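PDB 5O9X: phosphoacetylglucosamine mutase from Aspergillus lentulus, which catalyses the interconversion of N-acetylglucosamine 6-phosphate and N-acetylglucosamine 1-phosphate. Local coordinates for residues K209-V214 / I276-A281; R289-F294 / F301-G306; G306-T311 / Y453-S458. The protein carries 1 engineered substitution. All blocks are in the same frame, centred on the assembly; numbering follows the deposited sequence.

Contact 1. Residues K209-V214 / I276-A281. Unlike the reference sequence in segment 276-281: Ile276 (reference Val).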
# COMPACT_ATOMS: atom_id res chain seq x y z
N LYS A 209 -12.69 23.56 0.85
CA LYS A 209 -12.51 24.74 1.64
C LYS A 209 -11.24 24.49 2.47
O LYS A 209 -11.08 23.38 3.05
CB LYS A 209 -13.80 24.89 2.50
CG LYS A 209 -13.70 25.62 3.84
CD LYS A 209 -13.91 27.14 3.74
CE LYS A 209 -13.40 27.89 4.98
NZ LYS A 209 -11.99 27.52 5.36
N GLY A 210 -10.41 25.54 2.56
CA GLY A 210 -9.19 25.64 3.34
C GLY A 210 -8.06 24.88 2.59
O GLY A 210 -8.31 24.03 1.75
N SER A 211 -6.83 25.15 2.98
CA SER A 211 -5.67 24.55 2.34
C SER A 211 -5.53 23.10 2.82
O SER A 211 -6.08 22.71 3.89
CB SER A 211 -4.44 25.35 2.75
OG SER A 211 -4.33 25.40 4.16
N LEU A 212 -4.69 22.36 2.07
CA LEU A 212 -4.23 21.05 2.46
C LEU A 212 -2.68 21.10 2.48
O LEU A 212 -2.08 21.43 1.47
CB LEU A 212 -4.81 19.99 1.44
CG LEU A 212 -4.16 18.56 1.66
CD1 LEU A 212 -4.60 17.93 3.00
CD2 LEU A 212 -4.59 17.63 0.56
N THR A 213 -2.06 20.81 3.61
CA THR A 213 -0.57 20.80 3.73
C THR A 213 -0.08 19.32 3.73
O THR A 213 -0.35 18.57 4.71
CB THR A 213 -0.09 21.58 5.01
OG1 THR A 213 -0.70 22.89 4.97
CG2 THR A 213 1.50 21.75 5.10
N VAL A 214 0.66 18.95 2.70
CA VAL A 214 0.98 17.53 2.45
C VAL A 214 2.49 17.35 2.66
O VAL A 214 3.38 17.92 1.93
CB VAL A 214 0.64 17.07 0.98
CG1 VAL A 214 0.96 15.58 0.83
CG2 VAL A 214 -0.82 17.29 0.65
N ILE A 276 -3.00 25.86 13.93
CA ILE A 276 -4.25 25.35 14.47
C ILE A 276 -5.30 25.31 13.37
O ILE A 276 -5.35 26.25 12.57
CB ILE A 276 -4.70 26.24 15.67
CG1 ILE A 276 -3.95 25.83 16.95
CG2 ILE A 276 -6.18 26.17 15.88
CD1 ILE A 276 -3.57 26.99 17.89
N LEU A 277 -6.02 24.17 13.29
CA LEU A 277 -7.07 23.88 12.30
C LEU A 277 -6.60 23.71 10.81
O LEU A 277 -7.44 23.45 9.96
CB LEU A 277 -8.24 24.93 12.35
CG LEU A 277 -9.02 25.15 13.69
CD1 LEU A 277 -10.17 26.15 13.49
CD2 LEU A 277 -9.52 23.83 14.24
N ASP A 278 -5.30 23.86 10.49
CA ASP A 278 -4.87 23.55 9.12
C ASP A 278 -5.11 22.02 8.85
O ASP A 278 -4.67 21.18 9.65
CB ASP A 278 -3.39 23.84 8.91
CG ASP A 278 -3.12 25.34 8.67
OD1 ASP A 278 -4.10 26.10 8.42
OD2 ASP A 278 -1.93 25.71 8.72
N ARG A 279 -5.75 21.69 7.71
CA ARG A 279 -5.94 20.25 7.37
C ARG A 279 -4.59 19.77 6.79
O ARG A 279 -4.09 20.40 5.85
CB ARG A 279 -7.01 20.14 6.30
CG ARG A 279 -7.38 18.70 5.84
CD ARG A 279 -8.66 18.74 5.04
NE ARG A 279 -8.54 19.35 3.66
CZ ARG A 279 -8.91 20.61 3.32
NH1 ARG A 279 -9.35 21.46 4.24
NH2 ARG A 279 -8.78 21.01 2.06
N CYS A 280 -4.03 18.68 7.36
CA CYS A 280 -2.74 18.14 6.87
C CYS A 280 -2.86 16.67 6.47
O CYS A 280 -3.76 15.96 6.94
CB CYS A 280 -1.72 18.21 8.00
SG CYS A 280 -1.42 19.94 8.57
N ALA A 281 -1.87 16.20 5.72
CA ALA A 281 -1.75 14.76 5.44
C ALA A 281 -0.29 14.42 5.25
O ALA A 281 0.55 15.30 4.99
CB ALA A 281 -2.56 14.40 4.21
O HOH W 1 -3.29 23.16 5.60
O HOH W 2 -7.12 23.68 6.18
O HOH W 3 0.06 24.66 6.79
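Two neighbouring parallel strands of the domain II sheet meet where Thr213 lies between Arg279 and Ala281. Thr213 N donates to Arg279 O at 3.1 Å, and Ala281 N donates to Thr213 O at 3.0 Å, so both polar groups of the Thr213 backbone are used by the same neighbour. Thr213 and Cys280 share one face of the sheet, with SG of Cys280 4.1 Å from CB of Thr213. On the other face CD1 of Leu212 lies 4.3 Å from CB of Ala281 and also touches CG of Arg279, the two longer side chains crossing at about a right angle.

Strand 212-215 lies between strands 240-243 and 279-283, all three parallel, as in the core of an alpha/beta domain; the chain linking the two segments includes helices 221-231 and 259-265. Ahead of the paired residues the chains separate, and the side chain of Arg279 bridges the opening. It leaves the backbone with CG anti to N and then bends at chi3 (72°), which turns the guanidinium back onto 209-211. NH1 donates to Lys209 O at 2.8 Å, close to the plane of that carbonyl, whereas NH2 reaches Gly210 O at 3.1 Å from above the carbonyl plane. Ser211 O sits over one guanidinium face, 3.4 Å above it and displaced toward the rim. A salt bridge from NH2 to Glu436 of helix 428-442 adds a third anchor for the group.

Waters extend the pairing at this end. One donates to Arg279 O and is also hydrogen-bonded to OG of Ser211 and OG1 of Thr213; another joins Arg279 N to Ser211 O. A third connects OG1 of Thr213 to OD2 of Asp278, a carboxylate oxygen that also accepts from Ser275 N.

Contact 2. Residues R289-F294 / F301-G306. Unlike the reference sequence in segment 289-294: Leu291 (reference Val). With G16 (1,6-di-O-phosphono-alpha-D-glucopyranose), chain B.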
# COMPACT_ATOMS: atom_id res chain seq x y z
N ARG A 289 1.12 5.23 0.96
CA ARG A 289 0.32 5.36 2.20
C ARG A 289 -0.05 6.82 2.32
O ARG A 289 0.77 7.70 1.99
CB ARG A 289 1.18 5.04 3.43
CG ARG A 289 1.61 3.59 3.51
CD ARG A 289 2.38 3.42 4.83
NE ARG A 289 3.00 2.07 4.90
CZ ARG A 289 3.55 1.58 6.00
NH1 ARG A 289 3.57 2.32 7.10
NH2 ARG A 289 4.14 0.41 6.01
N ILE A 290 -1.25 7.08 2.85
CA ILE A 290 -1.57 8.46 3.25
C ILE A 290 -2.32 8.43 4.60
O ILE A 290 -3.19 7.59 4.79
CB ILE A 290 -2.40 9.18 2.21
CG1 ILE A 290 -2.64 10.67 2.64
CG2 ILE A 290 -3.63 8.39 1.80
CD1 ILE A 290 -3.11 11.51 1.50
N LEU A 291 -1.94 9.30 5.53
CA LEU A 291 -2.93 9.76 6.52
C LEU A 291 -3.09 11.17 6.73
O LEU A 291 -2.28 11.93 6.30
CB LEU A 291 -2.79 9.21 7.85
CG LEU A 291 -1.68 8.82 8.63
CD1 LEU A 291 -1.91 7.43 7.99
CD2 LEU A 291 -0.55 9.77 8.29
N TYR A 292 -4.17 11.50 7.41
CA TYR A 292 -4.54 12.90 7.60
C TYR A 292 -4.42 13.20 9.07
O TYR A 292 -4.49 12.28 9.90
CB TYR A 292 -6.08 13.04 7.20
CG TYR A 292 -6.26 13.57 5.76
CD1 TYR A 292 -6.08 12.68 4.65
CD2 TYR A 292 -6.56 14.92 5.53
CE1 TYR A 292 -6.21 13.14 3.31
CE2 TYR A 292 -6.75 15.42 4.20
CZ TYR A 292 -6.56 14.51 3.10
OH TYR A 292 -6.78 14.92 1.79
N TYR A 293 -4.35 14.50 9.42
CA TYR A 293 -4.26 14.90 10.82
C TYR A 293 -4.38 16.41 10.85
O TYR A 293 -4.29 17.09 9.82
CB TYR A 293 -2.91 14.47 11.48
CG TYR A 293 -1.69 14.82 10.65
CD1 TYR A 293 -0.93 16.05 10.89
CD2 TYR A 293 -1.27 13.93 9.64
CE1 TYR A 293 0.20 16.33 10.11
CE2 TYR A 293 -0.13 14.21 8.88
CZ TYR A 293 0.58 15.42 9.10
OH TYR A 293 1.72 15.64 8.32
N PHE A 294 -4.69 16.93 12.04
CA PHE A 294 -4.75 18.37 12.23
C PHE A 294 -4.56 18.68 13.69
O PHE A 294 -4.73 17.77 14.54
CB PHE A 294 -6.14 18.94 11.75
CG PHE A 294 -7.32 18.52 12.56
CD1 PHE A 294 -8.10 19.48 13.28
CD2 PHE A 294 -7.77 17.18 12.56
CE1 PHE A 294 -9.24 19.08 13.96
CE2 PHE A 294 -8.88 16.80 13.27
CZ PHE A 294 -9.63 17.73 13.99
N PHE A 301 -3.08 17.61 18.73
CA PHE A 301 -2.92 16.81 17.52
C PHE A 301 -3.99 15.74 17.48
O PHE A 301 -4.18 15.01 18.50
CB PHE A 301 -1.49 16.12 17.52
CG PHE A 301 -1.32 15.08 16.45
CD1 PHE A 301 -0.92 15.44 15.14
CD2 PHE A 301 -1.65 13.74 16.72
CE1 PHE A 301 -0.77 14.45 14.13
CE2 PHE A 301 -1.49 12.77 15.72
CZ PHE A 301 -1.08 13.13 14.44
N ARG A 302 -4.65 15.58 16.33
CA ARG A 302 -5.67 14.52 16.13
C ARG A 302 -5.36 13.80 14.83
O ARG A 302 -5.13 14.42 13.81
CB ARG A 302 -7.09 15.10 16.00
CG ARG A 302 -7.46 16.05 17.16
CD ARG A 302 -7.48 15.28 18.50
NE ARG A 302 -7.91 16.15 19.60
CZ ARG A 302 -8.10 15.73 20.86
NH1 ARG A 302 -7.85 14.46 21.21
NH2 ARG A 302 -8.50 16.63 21.77
N LEU A 303 -5.39 12.50 14.90
CA LEU A 303 -4.96 11.67 13.79
C LEU A 303 -6.17 11.14 13.05
O LEU A 303 -7.11 10.68 13.68
CB LEU A 303 -4.13 10.45 14.32
CG LEU A 303 -3.71 9.39 13.27
CD1 LEU A 303 -2.81 9.99 12.18
CD2 LEU A 303 -3.12 8.17 14.05
N LEU A 304 -6.12 11.19 11.70
CA LEU A 304 -7.17 10.63 10.87
C LEU A 304 -6.54 9.60 10.01
O LEU A 304 -6.16 9.92 8.88
CB LEU A 304 -7.97 11.64 10.03
CG LEU A 304 -8.70 12.72 10.91
CD1 LEU A 304 -8.84 14.08 10.15
CD2 LEU A 304 -10.04 12.19 11.34
N ASP A 305 -6.54 8.35 10.49
CA ASP A 305 -5.65 7.34 9.84
C ASP A 305 -6.36 6.53 8.74
O ASP A 305 -7.45 6.91 8.32
CB ASP A 305 -5.03 6.40 10.91
CG ASP A 305 -6.10 5.46 11.60
OD1 ASP A 305 -7.28 5.34 11.16
OD2 ASP A 305 -5.72 4.78 12.59
N GLY A 306 -5.77 5.40 8.30
CA GLY A 306 -6.41 4.61 7.20
C GLY A 306 -7.84 4.19 7.41
O GLY A 306 -8.67 4.18 6.46
C1 G16 B . 4.05 -2.93 3.55
C2 G16 B . 2.77 -3.60 3.06
C3 G16 B . 1.58 -3.24 4.00
C4 G16 B . 1.82 -3.57 5.46
C5 G16 B . 3.10 -2.87 5.90
C6 G16 B . 3.65 -3.31 7.23
O1 G16 B . 3.88 -1.51 3.49
O2 G16 B . 2.44 -3.30 1.67
O3 G16 B . 0.46 -3.83 3.47
O4 G16 B . 0.74 -3.12 6.40
O5 G16 B . 4.22 -3.22 5.05
O6 G16 B . 3.92 -4.78 7.13
P G16 B . 4.62 -5.53 8.38
O1P G16 B . 3.83 -5.20 9.66
O2P G16 B . 6.06 -4.97 8.53
O3P G16 B . 4.74 -7.03 8.04
P' G16 B . 4.84 -0.54 2.60
O1X G16 B . 5.23 -1.31 1.31
O2X G16 B . 6.17 -0.34 3.40
O3X G16 B . 4.18 0.79 2.48
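Phe294 lies against Arg302 and Leu304 of the adjoining hairpin strand, its CE2 atom 3.7 Å from CB of Arg302, with CG of Arg302 over one ring face. A chi1 of 68° places CG of Phe294 between the backbone N and the carbonyl carbon, and the ring leans across to the other strand; CD1 of Leu304 meets it obliquely at 4.1 Å from CD2. On the same sheet face CB of Tyr292 touches CB of Leu304. Tyr293 and Leu303 occupy the opposite face, and the ring of Phe301 reaches in beside Tyr293, its CE1 3.4 Å from Tyr293 CB; the two rings are inclined at 37° with centroids 5.7 Å apart. The antiparallel strands pair through reciprocal bonds between Tyr292 and Leu304 and between Phe294 and Arg302. At the far end Arg289 turns to the bound glucose 1,6-bisphosphate: NE donates to phosphate oxygen O3X at 3.0 Å, and NH2 donates in the guanidinium plane to the bridging O1. Strand 290-295 is flanked on its other side by strand 279-283. Tyr292 extends to helix 428-442, where its OH bonds Glu436, and helix 446-451 covers Phe294 and Leu304; Asp305, salt-bridged to Lys263, is the N-cap of helix 306-324.

Contact 3. Residues G306-T311 / Y453-S458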
# COMPACT_ATOMS: atom_id res chain seq x y z
N GLY A 306 -5.77 5.40 8.30
CA GLY A 306 -6.41 4.61 7.20
C GLY A 306 -7.84 4.19 7.41
O GLY A 306 -8.67 4.18 6.46
N ASP A 307 -8.18 3.80 8.64
CA ASP A 307 -9.58 3.41 8.91
C ASP A 307 -10.53 4.56 8.90
O ASP A 307 -11.71 4.40 8.59
CB ASP A 307 -9.65 2.66 10.21
CG ASP A 307 -8.89 1.36 10.09
OD1 ASP A 307 -9.33 0.46 9.32
OD2 ASP A 307 -7.79 1.26 10.70
N ARG A 308 -10.04 5.75 9.24
CA ARG A 308 -10.85 6.97 9.05
C ARG A 308 -11.14 7.24 7.59
O ARG A 308 -12.25 7.69 7.29
CB ARG A 308 -10.18 8.27 9.57
CG ARG A 308 -10.03 8.21 11.06
CD ARG A 308 -11.39 8.64 11.66
NE ARG A 308 -11.21 8.60 13.09
CZ ARG A 308 -12.03 9.07 14.01
NH1 ARG A 308 -13.23 9.57 13.66
NH2 ARG A 308 -11.65 8.98 15.29
N ILE A 309 -10.16 6.99 6.72
CA ILE A 309 -10.39 7.13 5.26
C ILE A 309 -11.39 6.06 4.79
O ILE A 309 -12.33 6.37 4.05
CB ILE A 309 -9.04 7.06 4.44
CG1 ILE A 309 -8.10 8.20 4.96
CG2 ILE A 309 -9.34 7.27 2.94
CD1 ILE A 309 -6.68 8.18 4.39
N ALA A 310 -11.18 4.80 5.20
CA ALA A 310 -12.09 3.70 4.79
C ALA A 310 -13.55 4.09 5.18
O ALA A 310 -14.51 3.94 4.40
CB ALA A 310 -11.67 2.44 5.50
N THR A 311 -13.71 4.52 6.42
CA THR A 311 -15.08 4.80 6.91
C THR A 311 -15.70 6.05 6.25
O THR A 311 -16.92 6.09 5.98
CB THR A 311 -15.12 4.91 8.44
OG1 THR A 311 -14.19 5.86 8.90
CG2 THR A 311 -14.78 3.56 9.03
N TYR A 453 -16.47 9.04 15.10
CA TYR A 453 -16.30 8.09 16.20
C TYR A 453 -15.02 8.51 16.94
O TYR A 453 -14.22 9.30 16.42
CB TYR A 453 -16.27 6.64 15.71
CG TYR A 453 -15.07 6.31 14.77
CD1 TYR A 453 -13.78 6.00 15.30
CD2 TYR A 453 -15.25 6.31 13.36
CE1 TYR A 453 -12.68 5.69 14.43
CE2 TYR A 453 -14.19 6.00 12.49
CZ TYR A 453 -12.94 5.67 13.02
OH TYR A 453 -11.99 5.37 12.12
N THR A 454 -14.83 8.06 18.17
CA THR A 454 -13.61 8.38 18.91
C THR A 454 -12.73 7.15 19.01
O THR A 454 -13.17 6.11 19.53
CB THR A 454 -13.95 8.96 20.29
OG1 THR A 454 -14.75 10.16 20.12
CG2 THR A 454 -12.66 9.38 21.07
N ASP A 455 -11.49 7.27 18.51
CA ASP A 455 -10.54 6.15 18.59
C ASP A 455 -10.27 5.77 20.05
O ASP A 455 -10.14 6.63 20.90
CB ASP A 455 -9.19 6.60 17.94
CG ASP A 455 -9.22 6.54 16.40
OD1 ASP A 455 -9.66 5.50 15.88
OD2 ASP A 455 -8.80 7.51 15.70
N LEU A 456 -10.23 4.50 20.34
CA LEU A 456 -9.61 4.05 21.63
C LEU A 456 -8.14 4.46 21.65
O LEU A 456 -7.45 4.30 20.66
CB LEU A 456 -9.69 2.52 21.73
CG LEU A 456 -11.14 2.00 21.80
CD1 LEU A 456 -11.11 0.46 21.74
CD2 LEU A 456 -11.83 2.43 23.09
N PRO A 457 -7.64 5.00 22.78
CA PRO A 457 -6.20 5.24 22.92
C PRO A 457 -5.46 3.97 22.53
O PRO A 457 -5.88 2.87 22.93
CB PRO A 457 -6.04 5.54 24.43
CG PRO A 457 -7.34 6.37 24.70
CD PRO A 457 -8.41 5.55 23.94
N SER A 458 -4.43 4.12 21.69
CA SER A 458 -3.68 2.94 21.24
C SER A 458 -2.20 3.21 21.19
O SER A 458 -1.73 4.38 21.31
CB SER A 458 -4.19 2.51 19.86
OG SER A 458 -3.82 3.47 18.87
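Tyr453 holds CG between its backbone N and carbonyl carbon (chi1 63°), and Arg308 bends at chi2 (-83°), which together lay the guanidinium flat on the tyrosine ring. The two side chains run antiparallel, overlapping with their planes 10° apart. CZ of Arg308 stands 3.6 Å from the ring centroid, over the face, a geometry that is both stacked and cation-pi. The end of the same guanidinium grips one atom: NH1 and NH2 donate to Tyr453 O at 2.9 and 2.8 Å, both from the same face of the carbonyl plane. NH2 also forms a weak but nearly straight bond of 3.2 Å to OD2 of Asp455, part of a salt bridge in which the carboxylate lies at the guanidinium edge with its plane almost perpendicular. OG1 of Thr311 meets the ring at its edge, 3.6 Å from CE2.

Helix 306-324 is thereby fastened to the loop leading from helix 446-451 to strand 458-463. With its face on the ring, Asp455 at its edge and hydrogen bonds to Tyr453 O and Leu450 O, this buried arginine is fixed in rotation; Asp455 probably offsets part of the charge buried here.

In the fold
Contacts 1 and 2 belong to one mixed sheet: strand 279-283 of the first lies beside strand 290-295 of the second, and Cys280 N probably bonds Tyr293 O between them. Contact 1 is partly buried and uses waters at its open end, whereas contact 2 is buried, largely aromatic and aliphatic, and extends at Arg289 to the ligand. Glu436 serves both, receiving Arg279 from one and Tyr292 from the other. Contact 3, also buried, shares Gly306 with contact 2 but replaces strand pairing by a helix-to-loop join carried by a single arginine. It does not touch contact 1, the nearest atoms being about 7 Å apart.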